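Local coordinates for catalase (Pseudomonas syringae, PDB 1M7S), which decomposes hydrogen peroxide into water and oxygen with a heme cofactor, protecting cells from the toxic effects of the peroxide, at residues G60-S65 / A74-S79; K446-S451 / K476-S481; T181-R186 / G217-D222; F268-L273 / R408-K413. All coordinates share one frame; numbering follows the deposited sequence.

How the interactions relate
Interaction 3 is the one near the reaction centre: the side chain of P182 lies about 10 Å from that of N124 and about 12 Å from that of H52, both predicted active-site residues, and about 13 Å from a bound heme. Interaction 1, at the end of a barrel strand, is 27 Å from interaction 3 between centres. Interaction 2, and the 408-413 side of interaction 4, belong to the C-terminal part of the chain; the centres of these two contacts are 20 Å apart and their nearest atoms about 5 Å. Interaction 4 ties that part to a loop between two barrel strands. Interactions 1 and 2 lie on opposite sides of the chain's centre.

Interaction 1 (G60-S65 / A74-S79); sequences GEFTAS and ATVFKS
Side chains at the end of strand 55-64 pack against the carbonyl oxygens of a short 3-10 turn, 75-77, and of the residue after it, in the connection that leads to strand 82-90. A64 is the hub. Its methyl CB faces a run of three consecutive backbone carbonyls, with V76 O and K78 O each 3.5 Å from A64 CB and F77 O only slightly farther. F62, two residues back on the same strand, points the same way. Its ring meets V76 O with its edge: F62 CE2 is 3.6 Å from V76 O, which lies near the ring plane, an approach that suits the slightly positive rim of an aromatic ring. CG of F62 stands anti to the backbone N (chi1 165°), which swings the ring toward the turn, and F62 CD2 reaches V76 CG2 at 4.2 Å, the two side chains crossing at about a right angle. Strands 55-64 and 82-90 are antiparallel neighbours in the beta-barrel of the catalase fold, so the turn belongs to the connection between adjacent strands. V76 also packs on T83, F112 and T114 of neighbouring strands, while F62 makes an edge-to-face contact with F112. Within the turn, V76 CG1 sits over the centre of the F77 ring, 3.8 Å above its plane. Where the CA atoms come nearest, at S65 and S79, S79 OG lies 3.5 Å from S65 C.

Interaction 2 (K446-S451 / K476-S481); sequences KNIMLS and KSLAAS
L478 and S451 meet where two helices of the C-terminal helical domain, 443-456 and 472-480, pack against each other. The short axes approach to 8.5 Å and cross at -56°, and the contact between them is made by small and branched side chains. S451 CB abuts L478 CB at 3.6 Å, while the methyl of A479 faces S451 O. Such close approach fits the small side chains of S451 and A479, whose CA atoms are 4.8 Å apart. Farther along, L478 lays its CD1 branch across the preceding turn of helix 443-456: CD1 is 3.7 Å from N447 O and 3.9 Å from I448 CG1. With CG anti to the carbonyl carbon (chi1 -72°) and chi2 extended, the leucine carries this methyl over to that turn. Around this shell, N447 turns its amide away, and OD1 accepts a hydrogen bond from D471 N just before helix 472-480. I448 also packs on S163 of helix 155-163 and on R380 of a second subunit. A479 also touches Y454, farther along helix 443-456. The hydroxyl of S451 is turned back onto its own helix, where OG donates to I448 O at 2.7 Å, tilted 18° from the carbonyl plane.

Interaction 3 (T181-R186 / G217-D222); sequences TPAGYR and GIKNLD
L221, A183 and T181 carry most of the contact between two irregular segments, 181-186 and 217-222, whose backbones are bridged at P182 and N220. Two backbone bonds flank that pair: L221 N donates to T181 O at 2.8 Å, and A183 N donates to K219 O at 2.9 Å. T181 adds a third bond, its OG1 giving a proton to L221 O at 2.9 Å; the hydroxyl lies between the backbone N and the carbonyl carbon (chi1 51°) and approaches 35° out of the carbonyl plane. L221 is thus held through both its N and its O by the same residue. Its side chain folds over the other segment, with CB against T181 O, CD1 3.9 Å from P182 O and CD2 4.0 Å from A183 CB. On the far side from L221, N220 sets OD1 against P182 CA at 3.7 Å. P182 O accepts from H236 NE2 at the start of helix 236-246. L221 packs on H236 and on V226 and V229 of helix 223-232, and T181 touches V226 too, while D222 N-caps that helix; the bridge therefore joins the loop after helix 169-176 to the lead-in from strand 205-214.

Interaction 4 (F268-L273 / R408-K413); sequences FDFDPL and REQNFK
R408 lays its guanidinium along the backbone of F268-P272, joining the lead-in to the C-terminal helices of catalase to a loop between barrel strands 252-260 and 284-295. R408 NH1 donates to F268 O at 3.0 Å, and that oxygen lies in the guanidinium plane; the same nitrogen also bonds L265 O. F270 O and D271 CA sit over one face of the group, the oxygen 3.1 Å above the plane, where it is badly placed to accept from NH1. A bend at chi3 (-71°) turns the tip of the arginine onto this backbone. The D271 carboxylate crosses at about a right angle to the R408 side chain, with the two planes 42° apart, and the ion pair is long: D271 OD1 to R408 NH2 is 3.9 Å. A water at the guanidinium edge links the two more closely, donating to D271 OD1 and accepting from R408 NE. The other oxygen, D271 OD2, accepts from L273 N, an Asx turn that gives the carboxylate a hold on its own loop. Another water bridges D269 OD2 to K413 NZ, weakly on the lysine side. Q410, its chain extended, brings its amide up to F270 obliquely, the amide and ring planes 60° apart. Q410 OE1 lies 3.9 Å from F270 CB, and beside it Q410 NE2 comes to 3.8 Å from D269 CB.

Interaction 1 (G60-S65 / A74-S79)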
loop_
_atom_site.group_PDB
_atom_site.type_symbol
_atom_site.label_atom_id
_atom_site.label_comp_id
_atom_site.label_asym_id
_atom_site.label_seq_id
_atom_site.Cartn_x
_atom_site.Cartn_y
_atom_site.Cartn_z
ATOM N N GLY A 60 2.018 -29.708 11.383
ATOM C CA GLY A 60 1.849 -31.080 11.966
ATOM C C GLY A 60 0.623 -31.688 11.208
ATOM O O GLY A 60 0.380 -31.382 10.053
ATOM N N GLU A 61 -0.069 -32.547 11.947
ATOM C CA GLU A 61 -1.231 -33.206 11.332
ATOM C C GLU A 61 -2.282 -33.491 12.390
ATOM O O GLU A 61 -1.881 -33.687 13.520
ATOM C CB GLU A 61 -0.809 -34.570 10.716
ATOM C CG GLU A 61 -0.152 -34.499 9.355
ATOM C CD GLU A 61 -0.956 -34.922 8.161
ATOM O OE1 GLU A 61 -0.416 -34.980 7.025
ATOM O OE2 GLU A 61 -2.158 -35.249 8.317
ATOM N N PHE A 62 -3.552 -33.511 11.946
ATOM C CA PHE A 62 -4.604 -33.846 12.904
ATOM C C PHE A 62 -5.287 -35.127 12.348
ATOM O O PHE A 62 -5.492 -35.136 11.125
ATOM C CB PHE A 62 -5.681 -32.760 12.930
ATOM C CG PHE A 62 -6.990 -33.107 13.593
ATOM C CD1 PHE A 62 -7.054 -33.163 14.971
ATOM C CD2 PHE A 62 -8.109 -33.413 12.812
ATOM C CE1 PHE A 62 -8.252 -33.507 15.575
ATOM C CE2 PHE A 62 -9.309 -33.801 13.423
ATOM C CZ PHE A 62 -9.370 -33.826 14.807
ATOM N N THR A 63 -5.556 -36.026 13.258
ATOM C CA THR A 63 -6.250 -37.258 12.798
ATOM C C THR A 63 -7.551 -37.406 13.577
ATOM O O THR A 63 -7.498 -37.497 14.786
ATOM C CB THR A 63 -5.285 -38.442 12.953
ATOM O OG1 THR A 63 -4.205 -38.261 12.007
ATOM C CG2 THR A 63 -5.992 -39.755 12.592
ATOM N N ALA A 64 -8.691 -37.426 12.900
ATOM C CA ALA A 64 -9.934 -37.653 13.643
ATOM C C ALA A 64 -10.103 -39.103 14.095
ATOM O O ALA A 64 -9.616 -40.050 13.456
ATOM C CB ALA A 64 -11.115 -37.229 12.817
ATOM N N SER A 65 -10.895 -39.284 15.154
ATOM C CA SER A 65 -11.051 -40.629 15.694
ATOM C C SER A 65 -12.442 -41.008 16.167
ATOM O O SER A 65 -12.508 -42.003 16.914
ATOM C CB SER A 65 -10.101 -40.811 16.885
ATOM O OG SER A 65 -10.366 -39.879 17.921
ATOM N N ALA A 74 -18.743 -32.193 8.062
ATOM C CA ALA A 74 -17.395 -31.871 7.565
ATOM C C ALA A 74 -16.432 -33.044 7.531
ATOM O O ALA A 74 -16.245 -33.736 8.526
ATOM C CB ALA A 74 -16.789 -30.709 8.349
ATOM N N THR A 75 -15.736 -33.197 6.395
ATOM C CA THR A 75 -14.749 -34.272 6.226
ATOM C C THR A 75 -13.626 -34.324 7.224
ATOM O O THR A 75 -13.123 -35.404 7.602
ATOM C CB THR A 75 -14.144 -34.200 4.778
ATOM O OG1 THR A 75 -15.250 -34.192 3.876
ATOM C CG2 THR A 75 -13.288 -35.419 4.457
ATOM N N VAL A 76 -13.160 -33.176 7.770
ATOM C CA VAL A 76 -12.099 -33.149 8.767
ATOM C C VAL A 76 -12.405 -33.963 10.008
ATOM O O VAL A 76 -11.494 -34.443 10.696
ATOM C CB VAL A 76 -11.763 -31.655 9.135
ATOM C CG1 VAL A 76 -12.947 -31.002 9.847
ATOM C CG2 VAL A 76 -10.509 -31.570 9.968
ATOM N N PHE A 77 -13.673 -34.216 10.359
ATOM C CA PHE A 77 -14.064 -34.985 11.498
ATOM C C PHE A 77 -14.351 -36.473 11.183
ATOM O O PHE A 77 -14.640 -37.198 12.129
ATOM C CB PHE A 77 -15.343 -34.392 12.096
ATOM C CG PHE A 77 -15.256 -32.936 12.497
ATOM C CD1 PHE A 77 -16.164 -32.023 11.988
ATOM C CD2 PHE A 77 -14.263 -32.510 13.361
ATOM C CE1 PHE A 77 -16.102 -30.689 12.385
ATOM C CE2 PHE A 77 -14.188 -31.188 13.743
ATOM C CZ PHE A 77 -15.113 -30.268 13.255
ATOM N N LYS A 78 -14.218 -36.877 9.930
ATOM C CA LYS A 78 -14.472 -38.313 9.606
ATOM C C LYS A 78 -13.415 -39.198 10.206
ATOM O O LYS A 78 -12.204 -38.993 10.002
ATOM C CB LYS A 78 -14.495 -38.385 8.089
ATOM C CG LYS A 78 -14.328 -39.743 7.440
ATOM C CD LYS A 78 -14.419 -39.533 5.923
ATOM C CE LYS A 78 -13.380 -40.388 5.227
ATOM N NZ LYS A 78 -12.030 -40.302 5.866
ATOM N N SER A 79 -13.766 -40.215 10.977
ATOM C CA SER A 79 -12.856 -41.108 11.642
ATOM C C SER A 79 -11.761 -41.659 10.734
ATOM O O SER A 79 -12.056 -42.085 9.630
ATOM C CB SER A 79 -13.640 -42.286 12.263
ATOM O OG SER A 79 -12.807 -42.875 13.215
#

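Interaction 2 (K446-S451 / K476-S481)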
loop_
_atom_site.group_PDB
_atom_site.type_symbol
_atom_site.label_atom_id
_atom_site.label_comp_id
_atom_site.label_asym_id
_atom_site.label_seq_id
_atom_site.Cartn_x
_atom_site.Cartn_y
_atom_site.Cartn_z
ATOM N N LYS A 446 -10.712 1.803 40.928
ATOM C CA LYS A 446 -10.080 0.780 41.759
ATOM C C LYS A 446 -11.097 0.170 42.722
ATOM O O LYS A 446 -11.180 -1.052 42.772
ATOM C CB LYS A 446 -8.909 1.354 42.564
ATOM C CG LYS A 446 -8.241 0.380 43.516
ATOM C CD LYS A 446 -7.300 1.038 44.510
ATOM C CE LYS A 446 -6.152 1.799 43.868
ATOM N NZ LYS A 446 -5.215 2.370 44.887
ATOM N N ASN A 447 -11.900 0.966 43.447
ATOM C CA ASN A 447 -12.849 0.326 44.359
ATOM C C ASN A 447 -13.956 -0.390 43.593
ATOM O O ASN A 447 -14.446 -1.356 44.161
ATOM C CB ASN A 447 -13.451 1.328 45.350
ATOM C CG ASN A 447 -12.363 1.759 46.345
ATOM O OD1 ASN A 447 -11.555 0.970 46.802
ATOM N ND2 ASN A 447 -12.368 3.046 46.659
ATOM N N ILE A 448 -14.265 0.068 42.376
ATOM C CA ILE A 448 -15.309 -0.640 41.603
ATOM C C ILE A 448 -14.771 -1.997 41.151
ATOM O O ILE A 448 -15.462 -3.019 41.211
ATOM C CB ILE A 448 -15.777 0.204 40.441
ATOM C CG1 ILE A 448 -16.708 1.337 40.956
ATOM C CG2 ILE A 448 -16.515 -0.671 39.404
ATOM C CD1 ILE A 448 -16.958 2.281 39.751
ATOM N N MET A 449 -13.546 -2.014 40.640
ATOM C CA MET A 449 -12.885 -3.265 40.277
ATOM C C MET A 449 -12.866 -4.215 41.464
ATOM O O MET A 449 -13.120 -5.417 41.256
ATOM C CB MET A 449 -11.446 -3.016 39.832
ATOM C CG MET A 449 -11.309 -2.503 38.394
ATOM S SD MET A 449 -12.137 -3.423 37.080
ATOM C CE MET A 449 -11.539 -5.081 37.372
ATOM N N LEU A 450 -12.485 -3.720 42.637
ATOM C CA LEU A 450 -12.435 -4.561 43.848
ATOM C C LEU A 450 -13.781 -5.136 44.210
ATOM O O LEU A 450 -13.911 -6.283 44.673
ATOM C CB LEU A 450 -11.857 -3.691 44.990
ATOM C CG LEU A 450 -10.342 -3.446 44.866
ATOM C CD1 LEU A 450 -9.873 -2.490 45.965
ATOM C CD2 LEU A 450 -9.497 -4.714 44.859
ATOM N N SER A 451 -14.842 -4.350 43.990
ATOM C CA SER A 451 -16.205 -4.822 44.283
ATOM C C SER A 451 -16.544 -6.019 43.408
ATOM O O SER A 451 -17.222 -6.964 43.856
ATOM C CB SER A 451 -17.247 -3.706 44.155
ATOM O OG SER A 451 -17.589 -3.365 42.820
ATOM N N LYS A 476 -17.034 -3.304 50.096
ATOM C CA LYS A 476 -18.174 -4.066 50.562
ATOM C C LYS A 476 -19.512 -3.429 50.234
ATOM O O LYS A 476 -20.400 -4.182 49.838
ATOM C CB LYS A 476 -18.072 -4.309 52.075
ATOM C CG LYS A 476 -16.972 -5.320 52.378
ATOM C CD LYS A 476 -16.922 -5.516 53.882
ATOM C CE LYS A 476 -15.691 -6.331 54.267
ATOM N NZ LYS A 476 -15.860 -6.842 55.658
ATOM N N SER A 477 -19.679 -2.122 50.345
ATOM C CA SER A 477 -20.979 -1.516 50.050
ATOM C C SER A 477 -21.279 -1.487 48.566
ATOM O O SER A 477 -22.442 -1.741 48.155
ATOM C CB SER A 477 -21.127 -0.158 50.720
ATOM O OG SER A 477 -20.546 0.889 49.968
ATOM N N LEU A 478 -20.277 -1.223 47.733
ATOM C CA LEU A 478 -20.468 -1.375 46.296
ATOM C C LEU A 478 -20.836 -2.842 46.012
ATOM O O LEU A 478 -21.836 -3.084 45.338
ATOM C CB LEU A 478 -19.232 -0.970 45.504
ATOM C CG LEU A 478 -18.859 0.498 45.381
ATOM C CD1 LEU A 478 -17.509 0.600 44.652
ATOM C CD2 LEU A 478 -19.815 1.373 44.588
ATOM N N ALA A 479 -20.158 -3.850 46.550
ATOM C CA ALA A 479 -20.557 -5.228 46.207
ATOM C C ALA A 479 -21.971 -5.610 46.616
ATOM O O ALA A 479 -22.659 -6.378 45.937
ATOM C CB ALA A 479 -19.583 -6.218 46.795
ATOM N N ALA A 480 -22.471 -5.093 47.747
ATOM C CA ALA A 480 -23.818 -5.418 48.202
ATOM C C ALA A 480 -24.893 -5.070 47.197
ATOM O O ALA A 480 -25.937 -5.746 47.195
ATOM C CB ALA A 480 -24.063 -4.657 49.526
ATOM N N SER A 481 -24.718 -4.053 46.362
ATOM C CA SER A 481 -25.649 -3.631 45.353
ATOM C C SER A 481 -25.459 -4.379 44.023
ATOM O O SER A 481 -26.216 -4.050 43.120
ATOM C CB SER A 481 -25.506 -2.147 44.976
ATOM O OG SER A 481 -25.299 -1.288 46.076
#

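Interaction 3 (T181-R186 / G217-D222)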
loop_
_atom_site.group_PDB
_atom_site.type_symbol
_atom_site.label_atom_id
_atom_site.label_comp_id
_atom_site.label_asym_id
_atom_site.label_seq_id
_atom_site.Cartn_x
_atom_site.Cartn_y
_atom_site.Cartn_z
ATOM N N THR A 181 1.231 -16.678 32.607
ATOM C CA THR A 181 2.626 -16.834 32.196
ATOM C C THR A 181 3.034 -18.307 32.089
ATOM O O THR A 181 3.650 -18.904 32.992
ATOM C CB THR A 181 3.560 -16.150 33.214
ATOM O OG1 THR A 181 3.208 -16.630 34.542
ATOM C CG2 THR A 181 3.441 -14.637 33.279
ATOM N N PRO A 182 2.746 -18.929 30.970
ATOM C CA PRO A 182 3.053 -20.327 30.666
ATOM C C PRO A 182 4.546 -20.618 30.579
ATOM O O PRO A 182 5.338 -19.768 30.122
ATOM C CB PRO A 182 2.415 -20.655 29.290
ATOM C CG PRO A 182 1.410 -19.518 29.162
ATOM C CD PRO A 182 2.025 -18.311 29.838
ATOM N N ALA A 183 4.933 -21.851 30.887
ATOM C CA ALA A 183 6.355 -22.241 30.741
ATOM C C ALA A 183 6.656 -22.630 29.293
ATOM O O ALA A 183 7.842 -22.572 28.869
ATOM C CB ALA A 183 6.682 -23.398 31.661
ATOM N N GLY A 184 5.626 -22.973 28.528
ATOM C CA GLY A 184 5.849 -23.304 27.120
ATOM C C GLY A 184 4.491 -23.438 26.429
ATOM O O GLY A 184 3.523 -23.882 27.065
ATOM N N TYR A 185 4.460 -23.267 25.144
ATOM C CA TYR A 185 3.215 -23.457 24.369
ATOM C C TYR A 185 2.805 -24.942 24.392
ATOM O O TYR A 185 1.607 -25.266 24.353
ATOM C CB TYR A 185 3.389 -23.032 22.927
ATOM C CG TYR A 185 3.526 -21.532 22.714
ATOM C CD1 TYR A 185 2.572 -20.666 23.246
ATOM C CD2 TYR A 185 4.548 -21.074 21.897
ATOM C CE1 TYR A 185 2.668 -19.305 23.008
ATOM C CE2 TYR A 185 4.637 -19.706 21.625
ATOM C CZ TYR A 185 3.711 -18.865 22.190
ATOM O OH TYR A 185 3.831 -17.505 21.942
ATOM N N ARG A 186 3.806 -25.806 24.575
ATOM C CA ARG A 186 3.553 -27.237 24.687
ATOM C C ARG A 186 2.860 -27.580 26.007
ATOM O O ARG A 186 2.286 -28.660 26.103
ATOM C CB ARG A 186 4.899 -28.039 24.734
ATOM C CG ARG A 186 5.718 -27.849 23.465
ATOM C CD ARG A 186 6.934 -28.832 23.499
ATOM N NE ARG A 186 7.877 -28.379 24.522
ATOM C CZ ARG A 186 8.672 -29.199 25.187
ATOM N NH1 ARG A 186 8.555 -30.511 24.909
ATOM N NH2 ARG A 186 9.545 -28.753 26.084
ATOM N N GLY A 217 0.674 -31.954 29.618
ATOM C CA GLY A 217 0.265 -31.405 30.898
ATOM C C GLY A 217 0.360 -29.860 30.824
ATOM O O GLY A 217 0.765 -29.291 29.806
ATOM N N ILE A 218 -0.077 -29.256 31.904
ATOM C CA ILE A 218 -0.056 -27.816 32.105
ATOM C C ILE A 218 1.116 -27.426 32.999
ATOM O O ILE A 218 1.268 -27.915 34.129
ATOM C CB ILE A 218 -1.329 -27.323 32.837
ATOM C CG1 ILE A 218 -2.587 -27.713 32.072
ATOM C CG2 ILE A 218 -1.300 -25.803 33.061
ATOM C CD1 ILE A 218 -2.547 -27.493 30.586
ATOM N N LYS A 219 1.922 -26.468 32.507
ATOM C CA LYS A 219 3.037 -26.002 33.323
ATOM C C LYS A 219 3.113 -24.477 33.190
ATOM O O LYS A 219 3.356 -23.983 32.100
ATOM C CB LYS A 219 4.324 -26.591 32.763
ATOM C CG LYS A 219 5.425 -26.954 33.738
ATOM C CD LYS A 219 6.341 -28.034 33.144
ATOM C CE LYS A 219 5.526 -29.249 32.717
ATOM N NZ LYS A 219 6.376 -30.387 32.252
ATOM N N ASN A 220 3.007 -23.780 34.296
ATOM C CA ASN A 220 3.107 -22.333 34.338
ATOM C C ASN A 220 4.269 -21.885 35.226
ATOM O O ASN A 220 4.737 -22.575 36.150
ATOM C CB ASN A 220 1.784 -21.806 34.970
ATOM C CG ASN A 220 0.600 -22.153 34.092
ATOM O OD1 ASN A 220 0.674 -22.011 32.873
ATOM N ND2 ASN A 220 -0.498 -22.598 34.670
ATOM N N LEU A 221 4.685 -20.640 34.989
ATOM C CA LEU A 221 5.722 -20.008 35.780
ATOM C C LEU A 221 5.052 -19.132 36.831
ATOM O O LEU A 221 4.025 -18.533 36.512
ATOM C CB LEU A 221 6.585 -19.081 34.890
ATOM C CG LEU A 221 7.275 -19.759 33.732
ATOM C CD1 LEU A 221 7.929 -18.724 32.807
ATOM C CD2 LEU A 221 8.338 -20.767 34.184
ATOM N N ASP A 222 5.629 -19.037 38.025
ATOM C CA ASP A 222 5.073 -18.096 39.010
ATOM C C ASP A 222 5.892 -16.829 38.843
ATOM O O ASP A 222 6.851 -16.772 38.057
ATOM C CB ASP A 222 4.988 -18.719 40.396
ATOM C CG ASP A 222 6.336 -19.016 41.001
ATOM O OD1 ASP A 222 6.348 -19.800 41.984
ATOM O OD2 ASP A 222 7.379 -18.475 40.572
#

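Interaction 4 (F268-L273 / R408-K413)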
loop_
_atom_site.group_PDB
_atom_site.type_symbol
_atom_site.label_atom_id
_atom_site.label_comp_id
_atom_site.label_asym_id
_atom_site.label_seq_id
_atom_site.Cartn_x
_atom_site.Cartn_y
_atom_site.Cartn_z
ATOM N N PHE A 268 -30.286 -22.726 30.887
ATOM C CA PHE A 268 -29.178 -22.330 31.760
ATOM C C PHE A 268 -29.396 -20.971 32.390
ATOM O O PHE A 268 -30.095 -20.142 31.823
ATOM C CB PHE A 268 -27.863 -22.354 30.951
ATOM C CG PHE A 268 -27.529 -23.744 30.487
ATOM C CD1 PHE A 268 -27.908 -24.184 29.240
ATOM C CD2 PHE A 268 -26.835 -24.597 31.323
ATOM C CE1 PHE A 268 -27.636 -25.483 28.837
ATOM C CE2 PHE A 268 -26.555 -25.900 30.922
ATOM C CZ PHE A 268 -26.952 -26.337 29.672
ATOM N N ASP A 269 -28.798 -20.706 33.561
ATOM C CA ASP A 269 -28.880 -19.400 34.211
ATOM C C ASP A 269 -27.909 -18.374 33.627
ATOM O O ASP A 269 -28.044 -17.163 33.853
ATOM C CB ASP A 269 -28.592 -19.579 35.724
ATOM C CG ASP A 269 -29.740 -20.286 36.435
ATOM O OD1 ASP A 269 -30.899 -20.282 35.961
ATOM O OD2 ASP A 269 -29.508 -20.897 37.511
ATOM N N PHE A 270 -26.988 -18.790 32.789
ATOM C CA PHE A 270 -26.086 -17.902 32.056
ATOM C C PHE A 270 -26.452 -18.084 30.575
ATOM O O PHE A 270 -27.134 -19.100 30.225
ATOM C CB PHE A 270 -24.581 -18.174 32.294
ATOM C CG PHE A 270 -24.145 -19.590 31.951
ATOM C CD1 PHE A 270 -23.658 -19.945 30.723
ATOM C CD2 PHE A 270 -24.231 -20.584 32.932
ATOM C CE1 PHE A 270 -23.292 -21.253 30.441
ATOM C CE2 PHE A 270 -23.875 -21.896 32.660
ATOM C CZ PHE A 270 -23.383 -22.244 31.414
ATOM N N ASP A 271 -25.979 -17.254 29.688
ATOM C CA ASP A 271 -26.234 -17.445 28.245
ATOM C C ASP A 271 -25.090 -18.314 27.744
ATOM O O ASP A 271 -23.906 -17.942 27.832
ATOM C CB ASP A 271 -26.175 -16.067 27.568
ATOM C CG ASP A 271 -26.621 -16.162 26.118
ATOM O OD1 ASP A 271 -27.373 -15.256 25.689
ATOM O OD2 ASP A 271 -26.367 -17.108 25.344
ATOM N N PRO A 272 -25.356 -19.483 27.180
ATOM C CA PRO A 272 -24.341 -20.359 26.652
ATOM C C PRO A 272 -23.569 -19.740 25.494
ATOM O O PRO A 272 -22.483 -20.264 25.245
ATOM C CB PRO A 272 -25.019 -21.685 26.203
ATOM C CG PRO A 272 -26.286 -21.585 27.036
ATOM C CD PRO A 272 -26.687 -20.092 27.103
ATOM N N LEU A 273 -24.100 -18.720 24.808
ATOM C CA LEU A 273 -23.314 -18.091 23.742
ATOM C C LEU A 273 -22.637 -16.805 24.212
ATOM O O LEU A 273 -22.173 -15.993 23.404
ATOM C CB LEU A 273 -24.233 -17.824 22.560
ATOM C CG LEU A 273 -24.979 -19.067 22.004
ATOM C CD1 LEU A 273 -25.815 -18.615 20.827
ATOM C CD2 LEU A 273 -24.011 -20.186 21.671
ATOM N N ARG A 408 -29.087 -12.630 30.097
ATOM C CA ARG A 408 -28.595 -13.332 31.271
ATOM C C ARG A 408 -27.104 -12.964 31.407
ATOM O O ARG A 408 -26.425 -13.212 30.398
ATOM C CB ARG A 408 -28.669 -14.857 31.036
ATOM C CG ARG A 408 -30.094 -15.391 31.173
ATOM C CD ARG A 408 -30.150 -16.862 30.716
ATOM N NE ARG A 408 -30.001 -16.953 29.262
ATOM C CZ ARG A 408 -30.013 -18.010 28.492
ATOM N NH1 ARG A 408 -30.133 -19.210 29.019
ATOM N NH2 ARG A 408 -29.847 -17.884 27.164
ATOM N N GLU A 409 -26.666 -12.281 32.448
ATOM C CA GLU A 409 -25.208 -11.965 32.460
ATOM C C GLU A 409 -24.368 -12.810 33.389
ATOM O O GLU A 409 -23.198 -13.110 33.063
ATOM C CB GLU A 409 -25.094 -10.502 32.897
ATOM C CG GLU A 409 -25.556 -9.500 31.831
ATOM C CD GLU A 409 -25.041 -8.126 32.224
ATOM O OE1 GLU A 409 -23.833 -7.799 32.078
ATOM O OE2 GLU A 409 -25.888 -7.351 32.737
ATOM N N GLN A 410 -24.870 -13.049 34.608
ATOM C CA GLN A 410 -24.129 -13.815 35.632
ATOM C C GLN A 410 -22.637 -13.486 35.626
ATOM O O GLN A 410 -21.746 -14.326 35.425
ATOM C CB GLN A 410 -24.388 -15.309 35.376
ATOM C CG GLN A 410 -23.931 -16.140 36.590
ATOM C CD GLN A 410 -23.896 -17.621 36.230
ATOM O OE1 GLN A 410 -22.903 -18.185 35.775
ATOM N NE2 GLN A 410 -25.090 -18.225 36.441
ATOM N N ASN A 411 -22.304 -12.215 35.906
ATOM C CA ASN A 411 -20.902 -11.812 35.749
ATOM C C ASN A 411 -19.920 -12.253 36.781
ATOM O O ASN A 411 -18.715 -12.074 36.506
ATOM C CB ASN A 411 -20.793 -10.268 35.678
ATOM C CG ASN A 411 -21.481 -9.725 34.449
ATOM O OD1 ASN A 411 -21.415 -10.261 33.331
ATOM N ND2 ASN A 411 -22.176 -8.637 34.669
ATOM N N PHE A 412 -20.342 -12.733 37.929
ATOM C CA PHE A 412 -19.395 -13.035 39.003
ATOM C C PHE A 412 -19.291 -14.489 39.435
ATOM O O PHE A 412 -18.283 -14.862 40.052
ATOM C CB PHE A 412 -19.746 -12.152 40.245
ATOM C CG PHE A 412 -20.011 -10.719 39.866
ATOM C CD1 PHE A 412 -21.307 -10.225 39.819
ATOM C CD2 PHE A 412 -18.967 -9.911 39.442
ATOM C CE1 PHE A 412 -21.564 -8.916 39.407
ATOM C CE2 PHE A 412 -19.237 -8.593 39.048
ATOM C CZ PHE A 412 -20.520 -8.092 39.028
ATOM N N LYS A 413 -20.257 -15.358 39.174
ATOM C CA LYS A 413 -20.293 -16.713 39.710
ATOM C C LYS A 413 -19.146 -17.612 39.309
ATOM O O LYS A 413 -18.416 -18.208 40.098
ATOM C CB LYS A 413 -21.632 -17.417 39.344
ATOM C CG LYS A 413 -21.739 -18.807 39.977
ATOM C CD LYS A 413 -22.917 -19.587 39.443
ATOM C CE LYS A 413 -23.234 -20.811 40.316
ATOM N NZ LYS A 413 -24.735 -20.947 40.357
HETATM O O HOH W 1 -27.199 -21.301 38.274
HETATM O O HOH W 2 -29.415 -14.297 27.659
HETATM O O HOH W 3 -24.341 -15.128 30.527
#